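Local coordinates for CBS domain protein (Bacillus anthracis, PDB 3LQN) that is of unknown function but, as a pair of CBS domains that associates as a dimer, probably serves as a ligand-sensing regulatory module, at residues D71-L76 and E82-M87; Y48-V53 and H116-A121; K108-T113 and R135-L140; L41-S46 and I64-I69. All blocks are in the same frame, centred on the assembly; numbering follows the deposited sequence. Where two conformers were deposited one is given.

Contact 1: residues D71-L76 and E82-M87; sequences DGILGL and ERLEEM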
loop_
_atom_site.group_PDB
_atom_site.type_symbol
_atom_site.label_atom_id
_atom_site.label_comp_id
_atom_site.label_asym_id
_atom_site.label_seq_id
_atom_site.Cartn_x
_atom_site.Cartn_y
_atom_site.Cartn_z
ATOM N N ASP A 71 -9.442 8.841 -6.351
ATOM C CA ASP A 71 -10.452 8.226 -7.258
ATOM C C ASP A 71 -11.714 9.099 -7.276
ATOM O O ASP A 71 -12.425 9.212 -8.282
ATOM C CB ASP A 71 -10.848 6.834 -6.746
ATOM C CG ASP A 71 -9.801 5.781 -7.055
ATOM O OD1 ASP A 71 -8.849 6.114 -7.767
ATOM O OD2 ASP A 71 -9.915 4.643 -6.583
ATOM N N GLY A 72 -11.981 9.712 -6.150
ATOM C CA GLY A 72 -13.156 10.528 -5.960
ATOM C C GLY A 72 -13.077 11.811 -6.739
ATOM O O GLY A 72 -14.097 12.429 -6.951
ATOM N N ILE A 73 -11.877 12.227 -7.138
ATOM C CA ILE A 73 -11.724 13.431 -7.940
ATOM C C ILE A 73 -11.037 13.131 -9.294
ATOM O O ILE A 73 -10.387 13.985 -9.884
ATOM C CB ILE A 73 -10.944 14.536 -7.205
ATOM C CG1 ILE A 73 -9.619 14.013 -6.688
ATOM C CG2 ILE A 73 -11.755 15.087 -6.035
ATOM C CD1 ILE A 73 -8.697 15.098 -6.174
ATOM N N LEU A 74 -11.218 11.915 -9.778
ATOM C CA LEU A 74 -10.590 11.516 -11.037
ATOM C C LEU A 74 -11.407 12.101 -12.214
ATOM O O LEU A 74 -12.512 11.644 -12.506
ATOM C CB LEU A 74 -10.529 10.014 -11.163
ATOM C CG LEU A 74 -10.037 9.478 -12.527
ATOM C CD1 LEU A 74 -8.632 9.988 -12.809
ATOM C CD2 LEU A 74 -10.077 7.992 -12.618
ATOM N N GLY A 75 -10.838 13.086 -12.891
ATOM C CA GLY A 75 -11.498 13.660 -14.043
ATOM C C GLY A 75 -11.096 12.876 -15.290
ATOM O O GLY A 75 -10.291 11.922 -15.254
ATOM N N LEU A 76 -11.637 13.300 -16.420
ATOM C CA LEU A 76 -11.227 12.717 -17.706
ATOM C C LEU A 76 -9.770 13.019 -18.044
ATOM O O LEU A 76 -9.036 12.135 -18.454
ATOM C CB LEU A 76 -12.143 13.240 -18.807
ATOM C CG LEU A 76 -13.593 12.828 -18.564
ATOM C CD1 LEU A 76 -14.559 13.578 -19.476
ATOM C CD2 LEU A 76 -13.697 11.325 -18.747
ATOM N N GLU A 82 -9.478 20.790 -7.174
ATOM C CA GLU A 82 -10.320 21.887 -6.735
ATOM C C GLU A 82 -11.605 21.365 -6.130
ATOM O O GLU A 82 -12.238 22.040 -5.302
ATOM C CB GLU A 82 -10.637 22.832 -7.898
ATOM C CG GLU A 82 -11.508 22.211 -8.971
ATOM C CD GLU A 82 -10.716 21.395 -9.999
ATOM O OE1 GLU A 82 -9.468 21.278 -9.863
ATOM O OE2 GLU A 82 -11.355 20.872 -10.948
ATOM N N ARG A 83 -12.014 20.174 -6.543
ATOM C CA ARG A 83 -13.189 19.549 -5.919
ATOM C C ARG A 83 -13.064 19.172 -4.456
ATOM O O ARG A 83 -14.090 18.962 -3.788
ATOM C CB ARG A 83 -13.636 18.312 -6.695
ATOM C CG ARG A 83 -13.888 18.562 -8.189
ATOM C CD ARG A 83 -15.179 17.991 -8.676
ATOM N NE ARG A 83 -15.241 16.542 -8.636
ATOM C CZ ARG A 83 -16.111 15.858 -7.900
ATOM N NH1 ARG A 83 -16.097 14.533 -7.917
ATOM N NH2 ARG A 83 -17.000 16.504 -7.149
ATOM N N LEU A 84 -11.843 19.027 -3.940
ATOM C CA LEU A 84 -11.727 18.525 -2.580
ATOM C C LEU A 84 -12.354 19.430 -1.556
ATOM O O LEU A 84 -12.883 18.947 -0.573
ATOM C CB LEU A 84 -10.270 18.257 -2.156
ATOM C CG LEU A 84 -9.570 17.195 -3.030
ATOM C CD1 LEU A 84 -8.050 17.320 -2.707
ATOM C CD2 LEU A 84 -10.168 15.818 -2.707
ATOM N N GLU A 85 -12.305 20.737 -1.820
ATOM C CA GLU A 85 -12.794 21.749 -0.896
ATOM C C GLU A 85 -14.295 21.559 -0.609
ATOM O O GLU A 85 -14.798 21.965 0.434
ATOM C CB GLU A 85 -12.558 23.147 -1.503
ATOM C CG GLU A 85 -13.009 24.288 -0.597
ATOM C CD GLU A 85 -12.813 25.681 -1.210
ATOM O OE1 GLU A 85 -13.343 25.967 -2.323
ATOM O OE2 GLU A 85 -12.140 26.499 -0.548
ATOM N N GLU A 86 -14.997 20.942 -1.552
ATOM C CA GLU A 86 -16.453 20.785 -1.482
ATOM C C GLU A 86 -16.900 19.430 -0.936
ATOM O O GLU A 86 -18.081 19.224 -0.756
ATOM C CB GLU A 86 -17.095 20.937 -2.881
ATOM C CG GLU A 86 -16.307 21.744 -3.939
ATOM C CD GLU A 86 -16.862 21.530 -5.369
ATOM O OE1 GLU A 86 -16.280 22.052 -6.340
ATOM O OE2 GLU A 86 -17.889 20.828 -5.516
ATOM N N MET A 87 -15.962 18.499 -0.721
ATOM C CA MET A 87 -16.301 17.137 -0.375
ATOM C C MET A 87 -15.959 16.748 1.027
ATOM O O MET A 87 -15.069 17.336 1.664
ATOM C CB MET A 87 -15.530 16.197 -1.316
ATOM C CG MET A 87 -15.909 16.530 -2.773
ATOM S SD MET A 87 -14.929 15.592 -3.969
ATOM C CE MET A 87 -15.565 13.990 -3.804
#

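Contact 2: residues Y48-V53 and H116-A121; sequences YSAIPV and HPFICA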
loop_
_atom_site.group_PDB
_atom_site.type_symbol
_atom_site.label_atom_id
_atom_site.label_comp_id
_atom_site.label_asym_id
_atom_site.label_seq_id
_atom_site.Cartn_x
_atom_site.Cartn_y
_atom_site.Cartn_z
ATOM N N TYR A 48 0.429 7.183 6.583
ATOM C CA TYR A 48 -0.468 6.040 6.348
ATOM C C TYR A 48 -1.126 6.176 4.970
ATOM O O TYR A 48 -1.383 7.285 4.518
ATOM C CB TYR A 48 -1.553 5.999 7.440
ATOM C CG TYR A 48 -1.052 5.434 8.736
ATOM C CD1 TYR A 48 -1.088 4.072 8.969
ATOM C CD2 TYR A 48 -0.548 6.267 9.744
ATOM C CE1 TYR A 48 -0.625 3.534 10.157
ATOM C CE2 TYR A 48 -0.090 5.736 10.948
ATOM C CZ TYR A 48 -0.130 4.363 11.145
ATOM O OH TYR A 48 0.318 3.806 12.320
ATOM N N SER A 49 -1.376 5.054 4.294
ATOM C CA SER A 49 -2.012 5.111 3.000
ATOM C C SER A 49 -3.496 4.989 3.225
ATOM O O SER A 49 -4.281 5.317 2.339
ATOM C CB SER A 49 -1.551 3.955 2.112
ATOM O OG SER A 49 -1.743 2.742 2.826
ATOM N N ALA A 50 -3.868 4.536 4.412
ATOM C CA ALA A 50 -5.253 4.550 4.823
ATOM C C ALA A 50 -5.389 4.800 6.332
ATOM O O ALA A 50 -4.522 4.433 7.156
ATOM C CB ALA A 50 -5.963 3.203 4.383
ATOM N N ILE A 51 -6.512 5.374 6.721
ATOM C CA ILE A 51 -6.802 5.601 8.137
ATOM C C ILE A 51 -8.254 5.340 8.426
ATOM O O ILE A 51 -9.113 5.444 7.525
ATOM C CB ILE A 51 -6.447 7.051 8.589
ATOM C CG1 ILE A 51 -7.151 8.073 7.680
ATOM C CG2 ILE A 51 -4.949 7.227 8.611
ATOM C CD1 ILE A 51 -7.060 9.542 8.182
ATOM N N PRO A 52 -8.565 4.967 9.680
ATOM C CA PRO A 52 -9.955 4.728 10.053
ATOM C C PRO A 52 -10.756 6.012 10.124
ATOM O O PRO A 52 -10.209 7.086 10.430
ATOM C CB PRO A 52 -9.850 4.144 11.485
ATOM C CG PRO A 52 -8.525 4.724 12.033
ATOM C CD PRO A 52 -7.621 4.707 10.799
ATOM N N VAL A 53 -12.027 5.881 9.759
ATOM C CA VAL A 53 -13.041 6.900 10.049
ATOM C C VAL A 53 -13.814 6.545 11.324
ATOM O O VAL A 53 -14.447 5.496 11.369
ATOM C CB VAL A 53 -13.998 6.997 8.840
ATOM C CG1 VAL A 53 -14.961 8.176 9.048
ATOM C CG2 VAL A 53 -13.172 7.140 7.508
ATOM N N HIS A 116 -6.489 -7.907 1.926
ATOM C CA HIS A 116 -6.652 -6.617 2.609
ATOM C C HIS A 116 -5.354 -6.201 3.259
ATOM O O HIS A 116 -4.938 -6.818 4.231
ATOM C CB HIS A 116 -7.791 -6.724 3.631
ATOM C CG HIS A 116 -9.020 -7.377 3.083
ATOM N ND1 HIS A 116 -9.969 -6.695 2.353
ATOM C CD2 HIS A 116 -9.442 -8.668 3.118
ATOM C CE1 HIS A 116 -10.933 -7.517 1.990
ATOM N NE2 HIS A 116 -10.630 -8.727 2.442
ATOM N N PRO A 117 -4.722 -5.157 2.750
ATOM C CA PRO A 117 -3.400 -4.667 3.146
ATOM C C PRO A 117 -3.463 -4.184 4.593
ATOM O O PRO A 117 -2.482 -4.160 5.316
ATOM C CB PRO A 117 -3.171 -3.509 2.205
ATOM C CG PRO A 117 -4.045 -3.820 1.026
ATOM C CD PRO A 117 -5.261 -4.390 1.617
ATOM N N PHE A 118 -4.641 -3.786 5.002
ATOM C CA PHE A 118 -4.816 -3.575 6.410
ATOM C C PHE A 118 -6.213 -3.570 6.962
ATOM O O PHE A 118 -7.229 -3.221 6.333
ATOM C CB PHE A 118 -3.850 -2.530 7.008
ATOM C CG PHE A 118 -4.444 -1.169 7.249
ATOM C CD1 PHE A 118 -5.528 -0.997 8.116
ATOM C CD2 PHE A 118 -3.855 -0.049 6.682
ATOM C CE1 PHE A 118 -6.052 0.280 8.356
ATOM C CE2 PHE A 118 -4.339 1.196 6.934
ATOM C CZ PHE A 118 -5.451 1.369 7.785
ATOM N N ILE A 119 -6.213 -4.005 8.197
ATOM C CA ILE A 119 -7.392 -4.516 8.803
ATOM C C ILE A 119 -7.475 -3.807 10.121
ATOM O O ILE A 119 -6.472 -3.671 10.832
ATOM C CB ILE A 119 -7.196 -5.986 9.059
ATOM C CG1 ILE A 119 -7.093 -6.741 7.721
ATOM C CG2 ILE A 119 -8.316 -6.539 9.974
ATOM C CD1 ILE A 119 -6.290 -8.066 7.844
ATOM N N CYS A 120 -8.681 -3.387 10.453
ATOM C CA CYS A 120 -8.890 -2.707 11.691
ATOM C C CYS A 120 -9.270 -3.726 12.742
ATOM O O CYS A 120 -10.033 -4.640 12.474
ATOM C CB CYS A 120 -10.042 -1.702 11.526
ATOM S SG CYS A 120 -9.638 -0.298 10.419
ATOM N N ALA A 121 -8.755 -3.507 13.942
ATOM C CA ALA A 121 -9.066 -4.277 15.116
ATOM C C ALA A 121 -10.040 -3.469 15.939
ATOM O O ALA A 121 -9.830 -2.291 16.129
ATOM C CB ALA A 121 -7.815 -4.500 15.903
#

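Contact 3: residues K108-T113 and R135-L140; sequences KALEMT and RAILKL. With SO4 (sulfate ion), chain G; SO4 (sulfate ion), chain D.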
loop_
_atom_site.group_PDB
_atom_site.type_symbol
_atom_site.label_atom_id
_atom_site.label_comp_id
_atom_site.label_asym_id
_atom_site.label_seq_id
_atom_site.Cartn_x
_atom_site.Cartn_y
_atom_site.Cartn_z
ATOM N N LYS A 108 -6.551 -16.419 11.290
ATOM C CA LYS A 108 -7.639 -15.623 10.731
ATOM C C LYS A 108 -7.107 -14.333 10.106
ATOM O O LYS A 108 -7.556 -13.907 9.021
ATOM C CB LYS A 108 -8.659 -15.323 11.817
ATOM C CG LYS A 108 -9.907 -14.592 11.337
ATOM C CD LYS A 108 -10.977 -14.647 12.414
ATOM C CE LYS A 108 -12.334 -14.184 11.901
ATOM N NZ LYS A 108 -13.439 -14.677 12.789
ATOM N N ALA A 109 -6.122 -13.735 10.764
ATOM C CA ALA A 109 -5.502 -12.506 10.248
ATOM C C ALA A 109 -4.700 -12.779 8.992
ATOM O O ALA A 109 -4.832 -12.067 8.007
ATOM C CB ALA A 109 -4.606 -11.861 11.299
ATOM N N LEU A 110 -3.832 -13.799 9.041
ATOM C CA LEU A 110 -3.047 -14.157 7.855
ATOM C C LEU A 110 -3.932 -14.315 6.630
ATOM O O LEU A 110 -3.656 -13.758 5.575
ATOM C CB LEU A 110 -2.295 -15.464 8.082
ATOM C CG LEU A 110 -1.704 -16.107 6.808
ATOM C CD1 LEU A 110 -0.662 -15.215 6.182
ATOM C CD2 LEU A 110 -1.109 -17.414 7.211
ATOM N N GLU A 111 -4.998 -15.088 6.777
ATOM C CA GLU A 111 -5.953 -15.241 5.687
ATOM C C GLU A 111 -6.573 -13.903 5.233
ATOM O O GLU A 111 -6.628 -13.599 4.019
ATOM C CB GLU A 111 -7.050 -16.220 6.078
ATOM C CG GLU A 111 -8.085 -16.396 5.008
ATOM C CD GLU A 111 -9.148 -17.382 5.409
ATOM O OE1 GLU A 111 -9.492 -18.244 4.569
ATOM O OE2 GLU A 111 -9.631 -17.296 6.564
ATOM N N MET A 112 -7.060 -13.114 6.181
ATOM C CA MET A 112 -7.603 -11.793 5.817
ATOM C C MET A 112 -6.599 -10.908 5.079
ATOM O O MET A 112 -6.994 -10.154 4.180
ATOM C CB MET A 112 -8.142 -11.048 7.064
ATOM C CG MET A 112 -9.172 -10.011 6.704
ATOM S SD MET A 112 -10.081 -9.445 8.152
ATOM C CE MET A 112 -11.329 -10.718 8.394
ATOM N N THR A 113 -5.313 -10.952 5.451
ATOM C CA THR A 113 -4.338 -10.042 4.848
ATOM C C THR A 113 -4.009 -10.368 3.372
ATOM O O THR A 113 -3.448 -9.524 2.675
ATOM C CB THR A 113 -2.992 -9.914 5.603
ATOM O OG1 THR A 113 -2.358 -11.204 5.676
ATOM C CG2 THR A 113 -3.188 -9.343 6.957
ATOM N N ARG A 135 2.813 -6.302 6.968
ATOM C CA ARG A 135 4.192 -6.466 7.422
ATOM C C ARG A 135 4.293 -7.320 8.676
ATOM O O ARG A 135 5.094 -8.240 8.731
ATOM C CB ARG A 135 4.880 -5.123 7.633
ATOM C CG ARG A 135 6.270 -5.279 8.189
ATOM C CD ARG A 135 7.023 -3.968 8.172
ATOM N NE ARG A 135 8.423 -4.181 8.514
ATOM C CZ ARG A 135 8.878 -4.331 9.752
ATOM N NH1 ARG A 135 8.045 -4.291 10.785
ATOM N NH2 ARG A 135 10.168 -4.521 9.955
ATOM N N ALA A 136 3.455 -7.033 9.677
ATOM C CA ALA A 136 3.487 -7.781 10.897
ATOM C C ALA A 136 3.275 -9.289 10.642
ATOM O O ALA A 136 3.971 -10.131 11.197
ATOM C CB ALA A 136 2.421 -7.213 11.927
ATOM N N ILE A 137 2.307 -9.638 9.800
ATOM C CA ILE A 137 2.134 -11.056 9.472
ATOM C C ILE A 137 3.367 -11.672 8.777
ATOM O O ILE A 137 3.782 -12.814 9.067
ATOM C CB ILE A 137 0.840 -11.290 8.664
ATOM C CG1 ILE A 137 -0.361 -11.330 9.610
ATOM C CG2 ILE A 137 0.894 -12.625 7.975
ATOM C CD1 ILE A 137 -0.893 -10.010 10.004
ATOM N N LEU A 138 3.977 -10.896 7.894
ATOM C CA LEU A 138 5.093 -11.375 7.091
ATOM C C LEU A 138 6.355 -11.451 7.929
ATOM O O LEU A 138 7.185 -12.328 7.738
ATOM C CB LEU A 138 5.322 -10.469 5.871
ATOM C CG LEU A 138 4.327 -10.606 4.719
ATOM C CD1 LEU A 138 4.256 -9.297 3.877
ATOM C CD2 LEU A 138 4.632 -11.787 3.840
ATOM N N LYS A 139 6.488 -10.530 8.868
ATOM C CA LYS A 139 7.696 -10.469 9.659
ATOM C C LYS A 139 7.710 -11.729 10.532
ATOM O O LYS A 139 8.728 -12.403 10.663
ATOM C CB LYS A 139 7.694 -9.171 10.460
ATOM C CG LYS A 139 8.960 -8.887 11.220
ATOM C CD LYS A 139 8.780 -7.693 12.129
ATOM C CE LYS A 139 9.221 -8.036 13.549
ATOM N NZ LYS A 139 8.696 -7.071 14.557
ATOM N N LEU A 140 6.547 -12.067 11.076
ATOM C CA LEU A 140 6.379 -13.276 11.851
ATOM C C LEU A 140 6.606 -14.543 11.018
ATOM O O LEU A 140 7.229 -15.478 11.492
ATOM C CB LEU A 140 4.991 -13.292 12.493
ATOM C CG LEU A 140 4.775 -14.441 13.465
ATOM C CD1 LEU A 140 5.935 -14.512 14.425
ATOM C CD2 LEU A 140 3.481 -14.244 14.217
HETATM S S SO4 G . 10.730 -4.624 13.554
HETATM O O1 SO4 G . 10.600 -5.585 14.646
HETATM O O2 SO4 G . 11.352 -3.413 14.075
HETATM O O3 SO4 G . 11.576 -5.185 12.502
HETATM O O4 SO4 G . 9.408 -4.306 13.011
HETATM S S SO4 D . 4.176 -3.225 11.721
HETATM O O1 SO4 D . 3.148 -3.789 12.587
HETATM O O2 SO4 D . 4.895 -2.174 12.438
HETATM O O3 SO4 D . 5.144 -4.267 11.370
HETATM O O4 SO4 D . 3.530 -2.665 10.532
#

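Contact 4: residues L41-S46 and I64-I69; sequences LVLVKS and ISTAMI. With FMT (formic acid), chain H.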
loop_
_atom_site.group_PDB
_atom_site.type_symbol
_atom_site.label_atom_id
_atom_site.label_comp_id
_atom_site.label_asym_id
_atom_site.label_seq_id
_atom_site.Cartn_x
_atom_site.Cartn_y
_atom_site.Cartn_z
ATOM N N LEU A 41 -4.727 15.690 3.953
ATOM C CA LEU A 41 -3.550 16.178 4.655
ATOM C C LEU A 41 -3.148 15.265 5.830
ATOM O O LEU A 41 -1.961 15.023 6.073
ATOM C CB LEU A 41 -3.823 17.629 5.144
ATOM C CG LEU A 41 -2.636 18.435 5.648
ATOM C CD1 LEU A 41 -1.573 18.612 4.585
ATOM C CD2 LEU A 41 -3.149 19.818 6.133
ATOM N N VAL A 42 -4.141 14.765 6.546
ATOM C CA VAL A 42 -3.898 13.881 7.668
ATOM C C VAL A 42 -3.239 12.593 7.156
ATOM O O VAL A 42 -2.235 12.142 7.754
ATOM C CB VAL A 42 -5.187 13.569 8.431
ATOM C CG1 VAL A 42 -4.995 12.378 9.464
ATOM C CG2 VAL A 42 -5.710 14.830 9.169
ATOM N N LEU A 43 -3.762 12.058 6.041
ATOM C CA LEU A 43 -3.161 10.866 5.396
ATOM C C LEU A 43 -1.712 11.109 5.015
ATOM O O LEU A 43 -0.817 10.339 5.354
ATOM C CB LEU A 43 -3.984 10.427 4.146
ATOM C CG LEU A 43 -5.192 9.635 4.552
ATOM C CD1 LEU A 43 -6.165 9.786 3.405
ATOM C CD2 LEU A 43 -4.724 8.142 4.713
ATOM N N VAL A 44 -1.458 12.225 4.346
ATOM C CA VAL A 44 -0.109 12.475 3.865
ATOM C C VAL A 44 0.845 12.754 5.008
ATOM O O VAL A 44 2.000 12.284 5.000
ATOM C CB VAL A 44 -0.077 13.645 2.858
ATOM C CG1 VAL A 44 1.395 14.027 2.437
ATOM C CG2 VAL A 44 -0.919 13.317 1.606
ATOM N N LYS A 45 0.399 13.580 5.960
ATOM C CA LYS A 45 1.236 13.950 7.107
ATOM C C LYS A 45 1.574 12.761 7.990
ATOM O O LYS A 45 2.690 12.689 8.539
ATOM C CB LYS A 45 0.621 15.080 7.929
ATOM C CG LYS A 45 0.723 16.441 7.229
ATOM C CD LYS A 45 0.180 17.569 8.140
ATOM C CE LYS A 45 1.091 17.751 9.328
ATOM N NZ LYS A 45 0.479 18.649 10.348
ATOM N N SER A 46 0.656 11.804 8.075
ATOM C CA SER A 46 0.843 10.655 8.956
ATOM C C SER A 46 1.709 9.576 8.314
ATOM O O SER A 46 2.369 8.831 9.001
ATOM C CB SER A 46 -0.507 10.065 9.353
ATOM O OG SER A 46 -1.082 9.319 8.321
ATOM N N ILE A 64 -10.648 5.306 5.138
ATOM C CA ILE A 64 -10.482 6.191 3.971
ATOM C C ILE A 64 -9.058 6.152 3.573
ATOM O O ILE A 64 -8.206 6.204 4.468
ATOM C CB ILE A 64 -11.024 7.606 4.229
ATOM C CG1 ILE A 64 -10.848 8.474 2.959
ATOM C CG2 ILE A 64 -10.339 8.276 5.453
ATOM C CD1 ILE A 64 -11.586 9.861 3.058
ATOM N N SER A 65 -8.772 6.023 2.259
ATOM C CA SER A 65 -7.396 5.934 1.762
ATOM C C SER A 65 -7.086 7.061 0.787
ATOM O O SER A 65 -7.995 7.658 0.281
ATOM C CB SER A 65 -7.192 4.583 1.030
ATOM O OG SER A 65 -7.955 4.544 -0.172
ATOM N N THR A 66 -5.818 7.308 0.516
ATOM C CA THR A 66 -5.455 8.295 -0.467
ATOM C C THR A 66 -5.968 7.880 -1.842
ATOM O O THR A 66 -6.362 8.728 -2.649
ATOM C CB THR A 66 -3.925 8.488 -0.492
ATOM O OG1 THR A 66 -3.496 8.839 0.831
ATOM C CG2 THR A 66 -3.531 9.584 -1.475
ATOM N N ALA A 67 -5.921 6.570 -2.121
ATOM C CA ALA A 67 -6.546 6.060 -3.324
ATOM C C ALA A 67 -8.057 6.458 -3.418
ATOM O O ALA A 67 -8.515 6.854 -4.511
ATOM C CB ALA A 67 -6.329 4.539 -3.467
ATOM N N MET A 68 -8.833 6.326 -2.346
ATOM C CA MET A 68 -10.276 6.584 -2.383
ATOM C C MET A 68 -10.507 8.081 -2.658
ATOM O O MET A 68 -11.356 8.466 -3.453
ATOM C CB MET A 68 -10.988 6.235 -1.072
ATOM C CG MET A 68 -11.072 4.758 -0.816
ATOM S SD MET A 68 -11.711 4.502 0.834
ATOM C CE MET A 68 -10.818 3.024 1.262
ATOM N N ILE A 69 -9.669 8.877 -2.028
ATOM C CA ILE A 69 -9.756 10.321 -2.244
ATOM C C ILE A 69 -9.464 10.742 -3.670
ATOM O O ILE A 69 -10.264 11.490 -4.284
ATOM C CB ILE A 69 -8.865 11.072 -1.254
ATOM C CG1 ILE A 69 -9.420 10.833 0.177
ATOM C CG2 ILE A 69 -8.914 12.604 -1.587
ATOM C CD1 ILE A 69 -8.536 11.560 1.305
HETATM C C FMT H . 0.436 8.262 1.846
HETATM O O1 FMT H . 0.946 8.494 2.938
HETATM O O2 FMT H . -0.165 9.113 1.203
#

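Contact 1: residues D71-L76 and E82-M87
I73 and R83 bring the two backbones nearest each other, their CA atoms 6.6 Å apart, where the chain leaving helix 66-72 meets the 3-10 turn of 82-86. Within that turn E86 N bonds to R83 O and M87 N to L84 O, i to i+3 spacing that keeps R83, L84 and M87 turned so that all three can meet I73. I73 CG1 stands between the backbone N and the carbonyl carbon (chi1 53°), which leaves CG2 beside the N and pointing into the turn: CG2 lies 3.8 Å from R83 CB, and M87 SD sits at the same 3.8 Å from I73 CG2. The other branch, I73 CD1, packs 3.8 Å from L84 CD2, the two side chains crossing at about a right angle. The join ties the C-terminal end of helix 66-72, in the first CBS domain, to the 3-10 segment in the loop before strand 99-101, and F81 of the second subunit packs on L84 there. R83, bent at chi2 and chi3, turns one face of its guanidinium to M87, whose SD lies 3.8 Å above the plane toward the rim. R83 NH1 is 3.1 Å from G72 O, which lies oblique to the guanidinium.

Contact 2: residues Y48-V53 and H116-A121
The F118 ring presents its edge, not a face, to the backbone of A50: A50 O lies in the ring plane, 3.2 Å from F118 CE2 and 3.3 Å from F118 CZ, so the weakly positive C-H rim comes up against the side of the carbonyl oxygen. I51 N is also near that plane at the edge, 4.3 Å from F118 CZ. The contact joins the two CBS domains, strand 50-54 of the first facing strand 118-122 of the second, the face-to-face pairing by which tandem CBS domains form a Bateman module. The strands belong to separate sheets; with the A50 and F118 CA atoms 8.3 Å apart they are too far for backbone pairing, and the F118 ring, at an unusual chi1 of 102°, spans the gap to the A50 backbone and CB. L63 of strand 60-65 and I131 of strand 128-133 also touch F118, one from each domain, which fits a ring wedged at the domain interface. P52 and C120 continue the interface, each touched by a residue of the facing domain, F128 and L60 respectively. A50 O, buried by the ring edge, finds no hydrogen-bond partner in the model; A50 CB completes the contact 3.6 Å from F118 CE2.

Contact 3: residues K108-T113 and R135-L140
The first torsion of I137 spreads its two branches toward the facing helix: at chi1 -81° CG1 lies beside the backbone N, while CG2 is anti to that N, and the turn at chi2 then carries CD1 toward T113. L110 answers with CG anti to its own backbone N, which brings L110 CD1 to 3.5 Å from I137 CG2, the tightest approach of the pair. On the other branch, I137 CD1 and T113 CG2 meet tip to tip at 3.9 Å, and A109 CB adds a looser apolar contact at 4.3 Å from I137 CD1. T113 can offer its methyl because its hydroxyl is turned back to its own helix, T113 OG1 donating to L110 O at 2.9 Å with the donor tilted 29° from the carbonyl plane. These are helices 106-115 and 134-144 of the second CBS domain, packed beside its sheet; their local axes approach to 10.1 Å at a crossing angle of -119°. L132 of the sheet touches both A109 and I137, and L138 of the second subunit packs on I137, so this helix pair also forms part of the dimer interface.

On the side of helix 134-144 turned from this packing, two sulfates, probably from the crystallisation liquor, lie at the guanidinium edge of R135. Its chain runs extended from CG to NE, and R135 NH1 reaches both ions, at 2.6 Å from O4 of the chain G sulfate and 3.0 Å from O3 of the chain D sulfate. R135 NE is engaged by D115 of the second subunit in a salt bridge.

Contact 4: residues L41-S46 and I64-I69
Van der Waals packing of L43 carries this contact, on the I69 methyl and on the backbone of I64 and S65. With CG beside the backbone N (chi1 -80°), the side chain leaves helix 36-46 directly toward the segment 64-69 and splits over the point where strand 60-65 turns into helix 66-72. L43 CD1 reaches the tip of I69, 3.6 Å from I69 CD1, and also rests on the turn itself, 3.9 Å from S65 C. The other methyl, L43 CD2, sits 4.0 Å from I64 O. Nearer the backbone, L43 and T66 slide past each other in opposite directions.

Helix 36-46, strand 50-54, strand 60-65 and helix 66-72 follow one another in the chain, the alpha-beta-beta-alpha order of a CBS domain, and L43 packs one helix against the start of the other; I51 of strand 50-54 touches it as well.

Polar interactions shape the segments more than they link them. S65 is the N-cap of helix 66-72, its OG accepting from M68 N at 2.9 Å (N-H...O angle 149°), and S65 with M68 forms a capping box. A weak bond from S65 N to M68 SD is consistent with the M68 side chain lying back against the cap. Toward the dimer side, L70 of the second subunit packs on T66, which has a second conformer, so its long, weak bond to a formic acid molecule, probably from the crystallisation liquor, is doubtful.

How the contacts relate
From the N terminus, helix 36-46 opens contact 4, and strand 50-54 opens contact 2 before the chain returns through 64-69 to close contact 4, so these two cross. Their shared sheet joins them: I51 O lies 2.8 Å from I64 N, a probable hydrogen bond. Contact 1 then opens and closes within the long loop that contact 2 spans, and meets contact 4 through L84 and I69. Helix 106-115 opens contact 3 before strand 118-122 closes contact 2, a second crossing, and helix 134-144 closes contact 3. Contacts 1 and 3, centres 34 Å apart, lie on opposite sides of the chain's centre; contact 2 joins the two domains between them, and contacts 1, 3 and 4 each touch the second subunit.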